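Long-range contact in putative phosphatase/phosphodiesterase MPN_349 (Mycoplasma pneumoniae M129, PDB 1T71), which binds two iron ions and probably acts as a metal-dependent phosphatase or phosphodiesterase, perhaps on 2',3'-cyclic nucleotides: residues A[135-147]-A[164-176]. Sequence-based numbering, arbitrary orientation.
Sequences TNPFKVLKELILK and EKNAFCMAFDGYV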
# COMPACT_ATOMS: atom_id res chain seq x y z
N THR A 135 -8.97 4.29 16.30
CA THR A 135 -9.18 3.25 17.30
C THR A 135 -8.01 2.27 17.19
O THR A 135 -7.30 2.29 16.18
CB THR A 135 -10.50 2.50 17.05
OG1 THR A 135 -10.55 2.10 15.68
CG2 THR A 135 -11.68 3.42 17.34
N ASN A 136 -7.80 1.44 18.20
CA ASN A 136 -6.68 0.50 18.21
C ASN A 136 -6.74 -0.55 17.09
O ASN A 136 -7.70 -1.31 17.01
CB ASN A 136 -6.60 -0.21 19.56
CG ASN A 136 -5.26 -0.88 19.79
OD1 ASN A 136 -4.38 -0.33 20.46
ND2 ASN A 136 -5.09 -2.06 19.22
N PRO A 137 -5.69 -0.62 16.24
CA PRO A 137 -5.60 -1.56 15.11
C PRO A 137 -5.64 -3.01 15.58
O PRO A 137 -6.30 -3.85 14.97
CB PRO A 137 -4.24 -1.22 14.48
CG PRO A 137 -3.86 0.11 15.07
CD PRO A 137 -4.41 0.06 16.45
N PHE A 138 -4.90 -3.30 16.64
CA PHE A 138 -4.84 -4.65 17.20
C PHE A 138 -6.22 -5.12 17.63
O PHE A 138 -6.68 -6.19 17.25
CB PHE A 138 -3.88 -4.68 18.40
CG PHE A 138 -2.43 -4.52 18.04
CD1 PHE A 138 -1.61 -5.63 17.89
CD2 PHE A 138 -1.90 -3.25 17.82
CE1 PHE A 138 -0.27 -5.48 17.53
CE2 PHE A 138 -0.55 -3.10 17.45
CZ PHE A 138 0.26 -4.21 17.31
N LYS A 139 -6.90 -4.29 18.43
CA LYS A 139 -8.23 -4.64 18.90
C LYS A 139 -9.23 -4.75 17.75
O LYS A 139 -9.98 -5.71 17.66
CB LYS A 139 -8.71 -3.62 19.93
CG LYS A 139 -7.76 -3.51 21.12
CD LYS A 139 -8.32 -2.65 22.24
CE LYS A 139 -7.34 -2.62 23.40
NZ LYS A 139 -7.86 -1.84 24.55
N VAL A 140 -9.22 -3.76 16.85
CA VAL A 140 -10.14 -3.77 15.71
C VAL A 140 -10.02 -5.02 14.85
O VAL A 140 -11.03 -5.65 14.53
CB VAL A 140 -9.92 -2.54 14.80
CG1 VAL A 140 -10.72 -2.70 13.50
CG2 VAL A 140 -10.36 -1.28 15.53
N LEU A 141 -8.80 -5.37 14.46
CA LEU A 141 -8.60 -6.54 13.61
C LEU A 141 -8.95 -7.83 14.33
O LEU A 141 -9.46 -8.77 13.72
CB LEU A 141 -7.16 -6.58 13.09
CG LEU A 141 -6.82 -7.57 11.98
CD1 LEU A 141 -6.52 -8.92 12.56
CD2 LEU A 141 -7.96 -7.67 10.97
N LYS A 142 -8.69 -7.87 15.64
CA LYS A 142 -8.99 -9.05 16.45
C LYS A 142 -10.49 -9.32 16.40
O LYS A 142 -10.93 -10.45 16.11
CB LYS A 142 -8.53 -8.81 17.89
CG LYS A 142 -8.15 -10.06 18.66
CD LYS A 142 -9.33 -10.67 19.38
CE LYS A 142 -8.89 -11.83 20.28
NZ LYS A 142 -7.89 -11.44 21.32
N GLU A 143 -11.29 -8.29 16.68
CA GLU A 143 -12.75 -8.42 16.65
C GLU A 143 -13.24 -8.88 15.28
O GLU A 143 -14.14 -9.71 15.18
CB GLU A 143 -13.42 -7.09 16.98
CG GLU A 143 -13.55 -6.81 18.45
CD GLU A 143 -14.77 -5.95 18.76
OE1 GLU A 143 -15.02 -5.67 19.95
OE2 GLU A 143 -15.48 -5.57 17.79
N LEU A 144 -12.66 -8.31 14.23
CA LEU A 144 -13.05 -8.68 12.87
C LEU A 144 -12.73 -10.16 12.65
O LEU A 144 -13.55 -10.89 12.09
CB LEU A 144 -12.30 -7.83 11.84
CG LEU A 144 -12.74 -7.98 10.39
CD1 LEU A 144 -14.18 -7.49 10.22
CD2 LEU A 144 -11.81 -7.18 9.49
N ILE A 145 -11.55 -10.59 13.08
CA ILE A 145 -11.14 -11.99 12.92
C ILE A 145 -12.13 -12.93 13.59
O ILE A 145 -12.51 -13.96 13.02
CB ILE A 145 -9.75 -12.26 13.54
CG1 ILE A 145 -8.68 -11.43 12.83
CG2 ILE A 145 -9.43 -13.75 13.46
CD1 ILE A 145 -8.48 -11.78 11.38
N LEU A 146 -12.54 -12.58 14.81
CA LEU A 146 -13.46 -13.41 15.57
C LEU A 146 -14.83 -13.53 14.89
O LEU A 146 -15.65 -14.36 15.28
CB LEU A 146 -13.61 -12.85 16.99
CG LEU A 146 -12.31 -12.87 17.80
CD1 LEU A 146 -12.52 -12.22 19.16
CD2 LEU A 146 -11.82 -14.30 17.96
N LYS A 147 -15.06 -12.70 13.88
CA LYS A 147 -16.30 -12.74 13.12
C LYS A 147 -16.26 -13.99 12.23
O LYS A 147 -17.28 -14.49 11.77
CB LYS A 147 -16.45 -11.47 12.29
CG LYS A 147 -17.57 -11.48 11.28
CD LYS A 147 -17.16 -12.20 10.00
CE LYS A 147 -16.01 -11.50 9.31
NZ LYS A 147 -16.37 -10.10 8.96
N GLU A 164 6.08 -1.44 15.77
CA GLU A 164 4.63 -1.66 15.74
C GLU A 164 4.29 -2.69 14.66
O GLU A 164 3.42 -3.54 14.84
CB GLU A 164 3.85 -0.37 15.47
CG GLU A 164 2.34 -0.57 15.69
CD GLU A 164 1.48 0.64 15.35
OE1 GLU A 164 0.29 0.62 15.73
OE2 GLU A 164 1.98 1.59 14.72
N LYS A 165 4.99 -2.60 13.54
CA LYS A 165 4.77 -3.52 12.42
C LYS A 165 5.02 -4.97 12.82
O LYS A 165 4.20 -5.85 12.57
CB LYS A 165 5.68 -3.15 11.24
CG LYS A 165 4.94 -2.87 9.94
CD LYS A 165 4.48 -1.43 9.83
CE LYS A 165 5.62 -0.51 9.40
NZ LYS A 165 5.91 -0.59 7.94
N ASN A 166 6.17 -5.23 13.43
CA ASN A 166 6.51 -6.57 13.83
C ASN A 166 5.70 -7.07 15.02
O ASN A 166 5.47 -8.27 15.16
CB ASN A 166 8.01 -6.65 14.09
CG ASN A 166 8.81 -6.69 12.79
OD1 ASN A 166 8.99 -7.75 12.19
ND2 ASN A 166 9.26 -5.52 12.33
N ALA A 167 5.25 -6.16 15.88
CA ALA A 167 4.43 -6.56 17.01
C ALA A 167 3.10 -7.05 16.43
O ALA A 167 2.51 -8.02 16.91
CB ALA A 167 4.19 -5.39 17.95
N PHE A 168 2.65 -6.37 15.38
CA PHE A 168 1.40 -6.71 14.71
C PHE A 168 1.57 -8.08 14.07
O PHE A 168 0.68 -8.92 14.13
CB PHE A 168 1.09 -5.64 13.65
CG PHE A 168 -0.32 -5.71 13.10
CD1 PHE A 168 -0.60 -6.43 11.93
CD2 PHE A 168 -1.35 -5.03 13.73
CE1 PHE A 168 -1.89 -6.46 11.41
CE2 PHE A 168 -2.65 -5.06 13.21
CZ PHE A 168 -2.92 -5.78 12.04
N CYS A 169 2.74 -8.31 13.47
CA CYS A 169 3.04 -9.59 12.83
C CYS A 169 2.99 -10.71 13.85
O CYS A 169 2.43 -11.78 13.61
CB CYS A 169 4.45 -9.53 12.21
SG CYS A 169 5.03 -11.12 11.53
N MET A 170 3.58 -10.46 15.01
CA MET A 170 3.63 -11.46 16.07
C MET A 170 2.25 -11.77 16.63
O MET A 170 1.97 -12.91 17.02
CB MET A 170 4.56 -10.97 17.18
CG MET A 170 5.44 -12.07 17.73
SD MET A 170 6.89 -12.44 16.71
CE MET A 170 6.18 -13.00 15.17
N ALA A 171 1.39 -10.76 16.66
CA ALA A 171 0.05 -10.93 17.19
C ALA A 171 -0.90 -11.71 16.28
O ALA A 171 -1.65 -12.56 16.76
CB ALA A 171 -0.56 -9.57 17.49
N PHE A 172 -0.88 -11.44 14.98
CA PHE A 172 -1.80 -12.11 14.05
C PHE A 172 -1.21 -13.09 13.05
O PHE A 172 -1.91 -13.53 12.14
CB PHE A 172 -2.59 -11.04 13.27
CG PHE A 172 -3.32 -10.06 14.14
CD1 PHE A 172 -2.75 -8.83 14.45
CD2 PHE A 172 -4.57 -10.38 14.67
CE1 PHE A 172 -3.42 -7.92 15.26
CE2 PHE A 172 -5.25 -9.48 15.48
CZ PHE A 172 -4.68 -8.24 15.78
N ASP A 173 0.06 -13.46 13.22
CA ASP A 173 0.71 -14.36 12.27
C ASP A 173 -0.12 -15.44 11.59
O ASP A 173 -0.25 -15.44 10.37
CB ASP A 173 1.95 -15.00 12.90
CG ASP A 173 2.77 -15.80 11.88
OD1 ASP A 173 3.84 -16.32 12.23
OD2 ASP A 173 2.33 -15.90 10.71
N GLY A 174 -0.69 -16.38 12.32
CA GLY A 174 -1.44 -17.41 11.62
C GLY A 174 -2.92 -17.18 11.43
O GLY A 174 -3.59 -17.93 10.73
N TYR A 175 -3.45 -16.12 12.05
CA TYR A 175 -4.87 -15.81 11.98
C TYR A 175 -5.30 -15.09 10.71
O TYR A 175 -6.49 -14.84 10.52
CB TYR A 175 -5.26 -14.98 13.21
CG TYR A 175 -5.14 -15.76 14.49
CD1 TYR A 175 -6.27 -16.35 15.07
CD2 TYR A 175 -3.91 -15.95 15.11
CE1 TYR A 175 -6.17 -17.11 16.23
CE2 TYR A 175 -3.80 -16.71 16.27
CZ TYR A 175 -4.93 -17.29 16.82
OH TYR A 175 -4.84 -18.05 17.96
N VAL A 176 -4.34 -14.77 9.86
CA VAL A 176 -4.61 -14.08 8.61
C VAL A 176 -3.70 -14.64 7.51
O VAL A 176 -2.72 -15.32 7.80
CB VAL A 176 -4.39 -12.55 8.79
CG1 VAL A 176 -4.01 -11.90 7.49
CG2 VAL A 176 -5.68 -11.92 9.33
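One face of the Phe-138 ring receives the edge of Phe-168, an edge-to-face aromatic pair with centroids 5.3 Å apart and planes at 65°, while Ala-171 CB and Ala-167 O lie at the edge of the Phe-138 ring, near its plane. Over the centre of a face of Phe-168 stands Phe-172 CD1, 3.8 Å above the plane. Phe-172 in turn carries the methyl CD1 of Leu-141 over one face as a CH-pi contact, 3.5 Å from CD1 to the ring centroid, and its CZ meets Phe-138 O at 3.2 Å, near the ring plane.

Two successive beta-alpha-beta crossovers of the calcineurin-like metallophosphoesterase fold meet here: helix 137-145 links strand 117-124 to its parallel neighbour 152-158, and helix 162-172 links 152-158 to its parallel neighbour 178-182. The helices lie side by side on one face of the sheet, axes crossing at -25° with a closest approach of 11.2 Å. Phe-168, Ala-171, Ala-167 and Phe-172 surround Phe-138, a knob in a hole. Leu-141 and Phe-168 both rest on Leu-123, and Phe-168 also stacks with Phe-157.

Toward the iron-site end, Glu-164 OE1 comes to 4.2 Å from Phe-138 CE2; OE1 bonds Thr-126 N and OE2 bonds Ser-127 OG. The Glu-164 side chain is about 8 Å from that of the iron ligand His-183. At the other end, chi1 of -63° swings Ile-145 CG1 to the side of the backbone N, and a second turn at chi2 presses CD1 onto Val-176 CG2 at 3.5 Å, tighter than usual carbon contact.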